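Local coordinates for protein transcriptional regulator (TetR/AcrR family) (Bacillus halodurans, PDB 5GP9) that probably represses fatty acid degradation genes by binding operator DNA as a TetR-family dimer, and holds palmitic acid in its C-terminal domain, at residues D67-R70 / S71-E75; D148-L151 / A152-M155. All blocks are in the same frame, centred on the assembly; numbering follows the deposited sequence.

Contact 1 of 2, residues D67-R70 / S71-E75; sequences DKIR and SQMNE
Toward its C-terminal end, helix 50-74, the long helix that follows the predicted helix-turn-helix motif, brings Ile-69 and Met-73 together one turn apart on its buried face. CG2 of Ile-69 lies 4.0 Å from CG of Met-73, and SD of Met-73 comes equally near the same methyl, the two side chains meeting at a slant. The Met-73 chain kinks at its last torsion (chi3 -51°), which keeps CE as close to CG2 of Ile-69 as SD is. The same two residues share the straightest of the local backbone bonds, Met-73 N to Ile-69 O at 2.8 Å (N-H...O 163°). One residue earlier, Gln-72 N donates to Lys-68 O at 3.1 Å, and CG of Gln-72 passes 3.2 Å from that oxygen before the chain extends onward. Ser-71 N closes the preceding turn on Asp-67 O at 3.2 Å. Arg-70 leaves the helix on another side, where its NH1 forms a salt bridge with Glu-132 of helix 113-139. That helix also packs Tyr-126 against Ile-69 and Leu-129 against both Ile-69 and Met-73, while helix 79-95 supplies Met-89 to Ile-69 and Ile-85 to Met-73.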
loop_
_atom_site.group_PDB
_atom_site.type_symbol
_atom_site.label_atom_id
_atom_site.label_comp_id
_atom_site.label_asym_id
_atom_site.label_seq_id
_atom_site.Cartn_x
_atom_site.Cartn_y
_atom_site.Cartn_z
ATOM N N ASP A 67 -5.880 20.530 -3.647
ATOM C CA ASP A 67 -6.019 22.013 -3.728
ATOM C C ASP A 67 -5.721 22.680 -2.406
ATOM O O ASP A 67 -5.026 23.704 -2.372
ATOM C CB ASP A 67 -7.435 22.429 -4.176
ATOM C CG ASP A 67 -7.656 22.272 -5.667
ATOM O OD1 ASP A 67 -6.682 22.062 -6.415
ATOM O OD2 ASP A 67 -8.818 22.370 -6.112
ATOM N N LYS A 68 -6.235 22.103 -1.331
ATOM C CA LYS A 68 -5.906 22.584 0.029
ATOM C C LYS A 68 -4.441 22.463 0.387
ATOM O O LYS A 68 -3.915 23.341 1.086
ATOM C CB LYS A 68 -6.683 21.847 1.084
ATOM C CG LYS A 68 -8.112 22.303 1.151
ATOM C CD LYS A 68 -8.886 21.552 2.214
ATOM C CE LYS A 68 -10.306 22.093 2.272
ATOM N NZ LYS A 68 -11.231 21.139 2.916
ATOM N N ILE A 69 -3.778 21.379 -0.041
ATOM C CA ILE A 69 -2.368 21.241 0.243
ATOM C C ILE A 69 -1.622 22.312 -0.470
ATOM O O ILE A 69 -0.805 23.057 0.153
ATOM C CB ILE A 69 -1.818 19.827 -0.073
ATOM C CG1 ILE A 69 -2.458 18.849 0.869
ATOM C CG2 ILE A 69 -0.286 19.743 0.112
ATOM C CD1 ILE A 69 -2.162 17.379 0.542
ATOM N N ARG A 70 -1.924 22.416 -1.754
ATOM C CA ARG A 70 -1.224 23.301 -2.647
ATOM C C ARG A 70 -1.260 24.768 -2.160
ATOM O O ARG A 70 -0.268 25.486 -2.288
ATOM C CB ARG A 70 -1.835 23.158 -4.029
ATOM C CG ARG A 70 -1.004 23.711 -5.140
ATOM C CD ARG A 70 -1.771 23.533 -6.448
ATOM N NE ARG A 70 -1.776 22.144 -6.934
ATOM C CZ ARG A 70 -0.707 21.560 -7.479
ATOM N NH1 ARG A 70 0.450 22.210 -7.557
ATOM N NH2 ARG A 70 -0.776 20.311 -7.917
ATOM N N SER A 71 -2.365 25.190 -1.570
ATOM C CA SER A 71 -2.495 26.575 -1.111
ATOM C C SER A 71 -1.897 26.780 0.283
ATOM O O SER A 71 -1.399 27.876 0.591
ATOM C CB SER A 71 -3.941 27.076 -1.211
ATOM O OG SER A 71 -4.730 26.597 -0.159
ATOM N N GLN A 72 -1.930 25.766 1.140
ATOM C CA GLN A 72 -1.257 25.904 2.429
ATOM C C GLN A 72 0.231 25.956 2.265
ATOM O O GLN A 72 0.891 26.666 3.007
ATOM C CB GLN A 72 -1.588 24.780 3.358
ATOM C CG GLN A 72 -2.990 24.801 3.794
ATOM C CD GLN A 72 -3.174 23.768 4.824
ATOM O OE1 GLN A 72 -2.195 23.308 5.442
ATOM N NE2 GLN A 72 -4.407 23.377 5.041
ATOM N N MET A 73 0.725 25.157 1.306
ATOM C CA MET A 73 2.128 25.101 0.927
ATOM C C MET A 73 2.562 26.421 0.323
ATOM O O MET A 73 3.653 26.876 0.594
ATOM C CB MET A 73 2.350 24.000 -0.125
ATOM C CG MET A 73 2.434 22.620 0.476
ATOM S SD MET A 73 3.332 21.396 -0.535
ATOM C CE MET A 73 2.582 21.557 -2.079
ATOM N N ASN A 74 1.705 27.014 -0.509
ATOM C CA ASN A 74 2.011 28.292 -1.216
ATOM C C ASN A 74 2.219 29.458 -0.261
ATOM O O ASN A 74 2.966 30.384 -0.563
ATOM C CB ASN A 74 0.930 28.629 -2.266
ATOM C CG ASN A 74 1.035 27.760 -3.514
ATOM O OD1 ASN A 74 1.807 26.795 -3.568
ATOM N ND2 ASN A 74 0.241 28.083 -4.515
ATOM N N GLU A 75 1.579 29.376 0.897
ATOM C CA GLU A 75 1.820 30.328 1.949
ATOM C C GLU A 75 3.132 30.119 2.714
ATOM O O GLU A 75 3.561 31.025 3.418
ATOM C CB GLU A 75 0.602 30.397 2.877
ATOM C CG GLU A 75 -0.553 31.176 2.235
ATOM C CD GLU A 75 -1.923 30.838 2.798
ATOM O OE1 GLU A 75 -2.001 30.375 3.965
ATOM O OE2 GLU A 75 -2.926 31.044 2.060
#

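Contact 2 of 2, residues D148-L151 / A152-M155; sequences DTRL and ARQM
Arg-150 and Arg-153 meet in the N-terminal turns of helix 149-169, a helix of the ligand-binding domain that opens with an Asp N-cap and faces the second subunit. Capping comes from Asp-148: its OD2 accepts from Leu-151 N at 3.1 Å, the N-H arriving well above the carboxylate plane, and its OD1 takes a weaker bond from Arg-150 N. OD2 also makes a long, weak salt bridge with Arg-150 NE, 3.5 Å away, lying in the plane of the guanidinium at its edge, so one carboxylate oxygen caps the helix end and more loosely holds a side chain.

Backbone bonds then carry the helix forward, from Ala-152 N to Asp-148 O (2.9 Å) and from Arg-153 N to Thr-149 O (2.9 Å), with Gln-154 and Met-155 continuing the pattern. CB of Ala-152 packs 3.3 Å from the same Asp-148 O.

Among the side chains, Arg-150 and Gln-154 run alongside each other in the same direction, with Arg-150 CG 3.8 Å from Gln-154 NE2. Beyond this pair the second subunit provides Tyr-174 for a cation-pi contact with Arg-150, and Asn-166 of that subunit packs on Gln-154. Arg-153 bends at chi2 (-127°) and chi3, turning its guanidinium back along the helix, while NE is salt-bridged to Asp-131 of helix 113-139. The two guanidinium planes are nearly perpendicular, 84° apart, and CA of Arg-150 lies 3.8 Å above one face of the Arg-153 group, offset toward its rim.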
loop_
_atom_site.group_PDB
_atom_site.type_symbol
_atom_site.label_atom_id
_atom_site.label_comp_id
_atom_site.label_asym_id
_atom_site.label_seq_id
_atom_site.Cartn_x
_atom_site.Cartn_y
_atom_site.Cartn_z
ATOM N N ASP A 148 16.229 10.649 -7.151
ATOM C CA ASP A 148 15.235 10.400 -8.173
ATOM C C ASP A 148 13.858 10.820 -7.677
ATOM O O ASP A 148 13.376 10.319 -6.676
ATOM C CB ASP A 148 15.222 8.963 -8.571
ATOM C CG ASP A 148 14.142 8.676 -9.625
ATOM O OD1 ASP A 148 13.940 9.450 -10.567
ATOM O OD2 ASP A 148 13.508 7.655 -9.562
ATOM N N THR A 149 13.247 11.769 -8.353
ATOM C CA THR A 149 11.947 12.263 -7.989
ATOM C C THR A 149 10.943 11.130 -7.896
ATOM O O THR A 149 10.122 11.057 -6.965
ATOM C CB THR A 149 11.501 13.312 -8.977
ATOM O OG1 THR A 149 12.475 14.379 -8.955
ATOM C CG2 THR A 149 10.148 13.924 -8.550
ATOM N N ARG A 150 10.994 10.236 -8.851
ATOM C CA ARG A 150 10.002 9.149 -8.932
ATOM C C ARG A 150 10.099 8.222 -7.678
ATOM O O ARG A 150 9.099 7.993 -6.986
ATOM C CB ARG A 150 10.134 8.395 -10.238
ATOM C CG ARG A 150 9.349 7.105 -10.290
ATOM C CD ARG A 150 9.761 6.261 -11.486
ATOM N NE ARG A 150 11.145 5.738 -11.246
ATOM C CZ ARG A 150 11.659 4.656 -11.825
ATOM N NH1 ARG A 150 10.916 3.945 -12.677
ATOM N NH2 ARG A 150 12.920 4.290 -11.532
ATOM N N LEU A 151 11.296 7.763 -7.345
ATOM C CA LEU A 151 11.515 6.925 -6.228
ATOM C C LEU A 151 11.206 7.632 -4.918
ATOM O O LEU A 151 10.603 7.022 -3.976
ATOM C CB LEU A 151 12.987 6.512 -6.177
ATOM C CG LEU A 151 13.256 5.194 -5.579
ATOM C CD1 LEU A 151 12.585 4.085 -6.403
ATOM C CD2 LEU A 151 14.778 4.945 -5.530
ATOM N N ALA A 152 11.627 8.901 -4.833
ATOM C CA ALA A 152 11.316 9.698 -3.623
ATOM C C ALA A 152 9.785 9.811 -3.404
ATOM O O ALA A 152 9.316 9.689 -2.308
ATOM C CB ALA A 152 11.983 11.078 -3.756
ATOM N N ARG A 153 9.031 10.107 -4.453
ATOM C CA ARG A 153 7.589 10.119 -4.414
ATOM C C ARG A 153 6.981 8.808 -3.939
ATOM O O ARG A 153 6.039 8.799 -3.129
ATOM C CB ARG A 153 7.033 10.531 -5.763
ATOM C CG ARG A 153 5.521 10.371 -5.970
ATOM C CD ARG A 153 5.194 9.592 -7.210
ATOM N NE ARG A 153 5.812 10.217 -8.386
ATOM C CZ ARG A 153 6.127 9.596 -9.533
ATOM N NH1 ARG A 153 5.847 8.330 -9.753
ATOM N NH2 ARG A 153 6.671 10.296 -10.490
ATOM N N GLN A 154 7.518 7.718 -4.433
ATOM C CA GLN A 154 7.067 6.409 -4.019
ATOM C C GLN A 154 7.348 6.124 -2.582
ATOM O O GLN A 154 6.505 5.520 -1.884
ATOM C CB GLN A 154 7.641 5.349 -4.921
ATOM C CG GLN A 154 6.965 5.411 -6.284
ATOM C CD GLN A 154 7.695 4.625 -7.386
ATOM O OE1 GLN A 154 8.762 4.062 -7.150
ATOM N NE2 GLN A 154 7.103 4.575 -8.557
ATOM N N MET A 155 8.490 6.543 -2.109
ATOM C CA MET A 155 8.838 6.414 -0.664
ATOM C C MET A 155 7.902 7.290 0.184
ATOM O O MET A 155 7.418 6.861 1.219
ATOM C CB MET A 155 10.303 6.825 -0.461
ATOM C CG MET A 155 10.699 6.680 1.018
ATOM S SD MET A 155 12.359 7.159 1.556
ATOM C CE MET A 155 12.001 8.775 1.218
#

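Overall arrangement
Contacts 1 and 2 follow each other in the chain and do not touch: their centres are 21 Å apart and their nearest atoms about 12 Å. Helix 113-139 links them, since it packs against both and supplies an acidic partner to each, Glu-132 to Arg-70 and Asp-131 to Arg-153. Both lie near the bound palmitic acid without reaching it, the side chain of Ile-69 about 7 Å and that of Gln-154 about 8 Å from the ligand; Gln-154 is also about 10 Å from the magnesium ion. Their outer surroundings differ: residues 148-155 meet the second subunit, whereas residues 67-75 pack within their own chain.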